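Local coordinates for protein ArsR family transcriptional regulator (Comamonas testosteroni, PDB 6UVU) that represses transcription and responds to Sb(III), which probably relieves the repression, and probably binds DNA through a winged helix-turn-helix domain, at residues 55-58 with 59-63; 66-70 with 71-75. All blocks are in the same frame, centred on the assembly; numbering follows the deposited sequence.

Contact 1. Residues 55-58 with 59-63; sequences GGLC and VTDLA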
ATOM      1  N   GLY B  55      -9.442 -16.144   9.063  1.00 38.41           N
ATOM      2  CA  GLY B  55     -10.247 -16.605   7.950  1.00 38.60           C
ATOM      3  C   GLY B  55     -11.695 -16.191   8.023  1.00 38.26           C
ATOM      4  O   GLY B  55     -12.529 -16.763   7.316  1.00 41.07           O
ATOM      5  N   GLY B  56     -12.021 -15.216   8.870  1.00 37.88           N
ATOM      6  CA  GLY B  56     -13.381 -14.725   8.976  1.00 37.63           C
ATOM      7  C   GLY B  56     -13.966 -14.728  10.377  1.00 37.88           C
ATOM      8  O   GLY B  56     -13.801 -15.696  11.125  1.00 44.15           O
ATOM      9  N   LEU B  57     -14.683 -13.661  10.730  1.00 35.58           N
ATOM     10  CA  LEU B  57     -15.206 -13.483  12.077  1.00 34.61           C
ATOM     11  C   LEU B  57     -16.534 -12.735  12.026  1.00 32.04           C
ATOM     12  O   LEU B  57     -16.871 -12.085  11.031  1.00 27.95           O
ATOM     13  CB  LEU B  57     -14.208 -12.715  12.953  1.00 38.10           C
ATOM     14  CG  LEU B  57     -12.870 -13.421  13.216  1.00 38.81           C
ATOM     15  CD1 LEU B  57     -11.828 -12.465  13.802  1.00 38.82           C
ATOM     16  CD2 LEU B  57     -13.067 -14.664  14.099  1.00 39.90           C
ATOM     17  N   CYS B  58     -17.277 -12.825  13.126  1.00 30.10           N
ATOM     18  CA  CYS B  58     -18.404 -11.952  13.394  1.00 30.99           C
ATOM     19  C   CYS B  58     -17.914 -10.673  14.048  1.00 30.76           C
ATOM     20  O   CYS B  58     -16.765 -10.563  14.482  1.00 31.37           O
ATOM     21  CB  CYS B  58     -19.449 -12.633  14.296  1.00 35.23           C
ATOM     22  SG  CYS B  58     -18.972 -12.850  16.054  1.00 36.71           S
ATOM     23  N   VAL B  59     -18.824  -9.703  14.138  1.00 29.83           N
ATOM     24  CA  VAL B  59     -18.471  -8.378  14.633  1.00 30.60           C
ATOM     25  C   VAL B  59     -17.996  -8.445  16.085  1.00 30.93           C
ATOM     26  O   VAL B  59     -17.081  -7.712  16.488  1.00 29.29           O
ATOM     27  CB  VAL B  59     -19.669  -7.425  14.448  1.00 31.10           C
ATOM     28  CG1 VAL B  59     -19.405  -6.083  15.083  1.00 31.55           C
ATOM     29  CG2 VAL B  59     -19.957  -7.246  12.975  1.00 31.12           C
ATOM     30  N   THR B  60     -18.575  -9.356  16.880  1.00 28.08           N
ATOM     31  CA  THR B  60     -18.259  -9.428  18.307  1.00 30.33           C
ATOM     32  C   THR B  60     -16.849  -9.965  18.556  1.00 29.28           C
ATOM     33  O   THR B  60     -16.105  -9.433  19.389  1.00 30.68           O
ATOM     34  CB  THR B  60     -19.302 -10.299  19.017  1.00 30.84           C
ATOM     35  OG1 THR B  60     -20.456  -9.502  19.300  1.00 36.18           O
ATOM     36  CG2 THR B  60     -18.745 -10.900  20.309  1.00 31.08           C
ATOM     37  N   ASP B  61     -16.479 -11.042  17.869  1.00 29.56           N
ATOM     38  CA  ASP B  61     -15.123 -11.563  17.988  1.00 30.47           C
ATOM     39  C   ASP B  61     -14.117 -10.586  17.397  1.00 30.07           C
ATOM     40  O   ASP B  61     -13.080 -10.297  18.006  1.00 30.37           O
ATOM     41  CB  ASP B  61     -15.024 -12.919  17.291  1.00 32.32           C
ATOM     42  CG  ASP B  61     -15.937 -13.969  17.911  1.00 33.32           C
ATOM     43  OD1 ASP B  61     -16.456 -13.741  19.027  1.00 33.72           O
ATOM     44  OD2 ASP B  61     -16.132 -15.023  17.269  1.00 33.51           O
ATOM     45  N   LEU B  62     -14.414 -10.061  16.206  1.00 29.99           N
ATOM     46  CA  LEU B  62     -13.502  -9.126  15.561  1.00 30.12           C
ATOM     47  C   LEU B  62     -13.306  -7.868  16.402  1.00 27.17           C
ATOM     48  O   LEU B  62     -12.172  -7.416  16.598  1.00 25.73           O
ATOM     49  CB  LEU B  62     -14.019  -8.795  14.165  1.00 33.56           C
ATOM     50  CG  LEU B  62     -13.225  -7.749  13.404  1.00 38.78           C
ATOM     51  CD1 LEU B  62     -11.747  -8.102  13.380  1.00 41.38           C
ATOM     52  CD2 LEU B  62     -13.763  -7.622  12.001  1.00 41.69           C
ATOM     53  N   ALA B  63     -14.389  -7.310  16.943  1.00 29.56           N
ATOM     54  CA  ALA B  63     -14.264  -6.129  17.793  1.00 29.01           C
ATOM     55  C   ALA B  63     -13.493  -6.432  19.073  1.00 28.41           C
ATOM     56  O   ALA B  63     -12.778  -5.560  19.587  1.00 26.82           O
ATOM     57  CB  ALA B  63     -15.647  -5.567  18.131  1.00 30.19           C
TER
HETATM   58  O   HOH W   1     -16.711 -15.008  14.802  1.00 26.69           O
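Cys58 and Asp61 meet at the start of helix 59-65, where the sulfur of one caps the backbone of the other. Asp61 N donates to Cys58 SG over 3.6 Å in a nearly straight bond (N-H...S 171°). The chi1 of 72° makes this possible by setting the sulfur between Cys58's own N and carbonyl carbon, turned back over the first turn. The sulfur also sits over the flat face of the Asp61 carboxylate, with Cys58 SG 3.7 Å from Asp61 CG. A water completes the exchange: it accepts from Cys58 N at 2.8 Å and donates to Asp61 OD2, so that what a classical capping box does directly is relayed here by solvent. The carboxylate's place at the helix N terminus would probably be favourable for a negative charge. With Cys58 replaced by an alanine, the Asp61 N-H is likely to lose its capping acceptor and the carboxylate face the sulfur that covers it.

Below the cap, Leu62 N closes the first helical turn on Cys58 O at 3.0 Å. Leu57, just before the N-cap, packs its CB 4.1 Å from Leu62 CB, the pairing known as a hydrophobic staple, while its CD2 rests 4.1 Å from Asp61 CB, the two side chains crossing at about a right angle. Gly55 and Gly56 bring the chain here through backbone angles that suit residues without a side chain. Leu57 is further fixed by backbone bonding to Tyr97 of strand 94-99, while Leu62 reaches Leu47, Ala50 and Leu51 of helix 42-54, and Leu77 of helix 70-82 receives both Val59 and Leu62.

Contact 2. Residues 66-70 with 71-75; sequences VGMKP and QAVSN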
ATOM      1  N   VAL B  66      -9.551  -6.497  18.180  1.00 26.72           N
ATOM      2  CA  VAL B  66      -8.947  -5.169  18.138  1.00 29.39           C
ATOM      3  C   VAL B  66      -9.467  -4.397  19.343  1.00 33.39           C
ATOM      4  O   VAL B  66     -10.251  -4.927  20.140  1.00 36.59           O
ATOM      5  CB  VAL B  66      -9.261  -4.456  16.812  1.00 29.30           C
ATOM      6  CG1 VAL B  66      -8.734  -5.275  15.642  1.00 30.38           C
ATOM      7  CG2 VAL B  66     -10.770  -4.234  16.653  1.00 29.25           C
ATOM      8  N   GLY B  67      -9.053  -3.153  19.513  1.00 36.39           N
ATOM      9  CA  GLY B  67      -9.516  -2.491  20.722  1.00 42.10           C
ATOM     10  C   GLY B  67     -10.800  -1.692  20.598  1.00 42.34           C
ATOM     11  O   GLY B  67     -10.826  -0.539  21.039  1.00 52.12           O
ATOM     12  N   MET B  68     -11.873  -2.258  20.034  1.00 41.26           N
ATOM     13  CA  MET B  68     -12.969  -1.417  19.552  1.00 37.96           C
ATOM     14  C   MET B  68     -14.342  -1.958  19.943  1.00 36.63           C
ATOM     15  O   MET B  68     -14.500  -3.116  20.334  1.00 35.87           O
ATOM     16  CB  MET B  68     -12.896  -1.252  18.032  1.00 38.31           C
ATOM     17  CG  MET B  68     -11.617  -0.602  17.551  1.00 40.88           C
ATOM     18  SD  MET B  68     -11.496  -0.610  15.758  1.00 46.86           S
ATOM     19  CE  MET B  68     -13.005   0.253  15.315  1.00 48.05           C
ATOM     20  N   LYS B  69     -15.351  -1.079  19.823  1.00 38.99           N
ATOM     21  CA  LYS B  69     -16.739  -1.376  20.152  1.00 45.19           C
ATOM     22  C   LYS B  69     -17.430  -2.044  18.968  1.00 42.06           C
ATOM     23  O   LYS B  69     -17.191  -1.667  17.820  1.00 40.35           O
ATOM     24  CB  LYS B  69     -17.483  -0.097  20.520  1.00 51.32           C
ATOM     25  CG  LYS B  69     -16.916   0.613  21.727  1.00 56.40           C
ATOM     26  CD  LYS B  69     -17.148   2.116  21.656  1.00 59.31           C
ATOM     27  CE  LYS B  69     -16.554   2.792  22.880  1.00 64.78           C
ATOM     28  NZ  LYS B  69     -16.988   2.108  24.139  1.00 63.78           N
ATOM     29  N   PRO B  70     -18.304  -3.022  19.217  1.00 41.65           N
ATOM     30  CA  PRO B  70     -18.924  -3.739  18.090  1.00 43.35           C
ATOM     31  C   PRO B  70     -19.628  -2.828  17.102  1.00 41.96           C
ATOM     32  O   PRO B  70     -19.566  -3.076  15.893  1.00 38.50           O
ATOM     33  CB  PRO B  70     -19.911  -4.691  18.781  1.00 44.03           C
ATOM     34  CG  PRO B  70     -19.379  -4.847  20.163  1.00 46.96           C
ATOM     35  CD  PRO B  70     -18.781  -3.520  20.516  1.00 45.19           C
ATOM     36  N   GLN B  71     -20.278  -1.763  17.576  1.00 45.96           N
ATOM     37  CA  GLN B  71     -21.089  -0.950  16.669  1.00 49.84           C
ATOM     38  C   GLN B  71     -20.224  -0.204  15.659  1.00 47.80           C
ATOM     39  O   GLN B  71     -20.564  -0.140  14.470  1.00 42.49           O
ATOM     40  CB  GLN B  71     -21.964   0.022  17.462  1.00 53.27           C
ATOM     41  CG  GLN B  71     -23.439  -0.369  17.477  1.00 56.79           C
ATOM     42  CD  GLN B  71     -23.990  -0.648  16.077  1.00 56.44           C
ATOM     43  OE1 GLN B  71     -23.783   0.134  15.146  1.00 57.11           O
ATOM     44  NE2 GLN B  71     -24.690  -1.772  15.926  1.00 51.45           N
ATOM     45  N   ALA B  72     -19.103   0.365  16.114  1.00 43.23           N
ATOM     46  CA  ALA B  72     -18.167   1.001  15.196  1.00 40.47           C
ATOM     47  C   ALA B  72     -17.542  -0.018  14.248  1.00 38.75           C
ATOM     48  O   ALA B  72     -17.385   0.253  13.051  1.00 38.38           O
ATOM     49  CB  ALA B  72     -17.084   1.731  15.988  1.00 39.17           C
ATOM     50  N   VAL B  73     -17.153  -1.189  14.770  1.00 35.56           N
ATOM     51  CA  VAL B  73     -16.579  -2.231  13.916  1.00 34.44           C
ATOM     52  C   VAL B  73     -17.606  -2.683  12.889  1.00 34.60           C
ATOM     53  O   VAL B  73     -17.289  -2.881  11.705  1.00 31.90           O
ATOM     54  CB  VAL B  73     -16.077  -3.420  14.763  1.00 34.54           C
ATOM     55  CG1 VAL B  73     -15.763  -4.618  13.872  1.00 33.82           C
ATOM     56  CG2 VAL B  73     -14.845  -3.039  15.569  1.00 37.83           C
ATOM     57  N   SER B  74     -18.856  -2.847  13.329  1.00 34.33           N
ATOM     58  CA  SER B  74     -19.905  -3.299  12.425  1.00 32.52           C
ATOM     59  C   SER B  74     -20.031  -2.355  11.246  1.00 32.28           C
ATOM     60  O   SER B  74     -20.061  -2.784  10.088  1.00 29.90           O
ATOM     61  CB  SER B  74     -21.241  -3.408  13.164  1.00 33.83           C
ATOM     62  OG  SER B  74     -22.298  -3.674  12.250  1.00 33.54           O
ATOM     63  N   ASN B  75     -20.073  -1.056  11.522  1.00 33.68           N
ATOM     64  CA  ASN B  75     -20.233  -0.105  10.436  1.00 33.86           C
ATOM     65  C   ASN B  75     -19.042  -0.175   9.496  1.00 32.44           C
ATOM     66  O   ASN B  75     -19.213  -0.205   8.275  1.00 32.94           O
ATOM     67  CB  ASN B  75     -20.457   1.296  11.009  1.00 38.21           C
ATOM     68  CG  ASN B  75     -21.716   1.371  11.907  1.00 40.68           C
ATOM     69  OD1 ASN B  75     -22.597   0.490  11.868  1.00 35.38           O
ATOM     70  ND2 ASN B  75     -21.796   2.424  12.720  1.00 42.34           N
TER
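Met68 CE meets Ala72 CB at 4.4 Å, one residue past Gln71, whose chain bends at chi2 and runs away from the turn. Pro70, just before them, is the first residue of the helix, a position proline suits well because the missing N-H has no helical acceptor to serve. The helix begun here, 70-82, follows helix 59-65 across the tight turn 66-69. This is the helix-turn-helix of ArsR-type repressors, in which the second helix is, as in relatives, the one expected to read DNA. In the turn, Gly67 is the centre of an inverse gamma turn, and Met68 N bonds weakly to Val66 O.

Val73 carries most of the side-chain contact. Its CG2, beside its own backbone N, lies 3.6 Å from Met68 CB and 3.8 Å from Met68 CE; the methionine folds round this methyl because its chain bends at chi3 (57°). Met68 precedes the N-cap and Val73 is the fourth helical residue, which makes the pair a hydrophobic staple. Val66 CG2 adds a looser touch on the same methyl at 4.4 Å. Meanwhile Val73 N bonds to Lys69 O at 3.1 Å, almost straight. Lys69 is the N-cap, but its long side chain leads outward. Beyond these apolar contacts, Leu47 of helix 42-54 also packs on Val73, and Leu23 of the second subunit on Val66. Ser74 N then donates to Pro70 O over 2.7 Å, tilted 20° from the carbonyl plane.

How the contacts relate
From the N terminus, the chain leaves helix 42-54, rounds the glycines and enters helix 59-65 at contact 1; it then leaves that helix, turns at 66-69 and enters helix 70-82 at contact 2. The two therefore follow in series, without nesting or crossing, each closing only the local turn at a helix start; the first start is capped by a side chain, while at the second the N-cap side chain leads away. Their centres lie about 10 Å apart, and they meet directly: Ala63 CB rests 3.7 Å from Val73 CG2, and Val59 packs against Pro70 and Ser74. Thus one face of helix 59-65 packs on the first turns of helix 70-82, with helix 42-54 beside both.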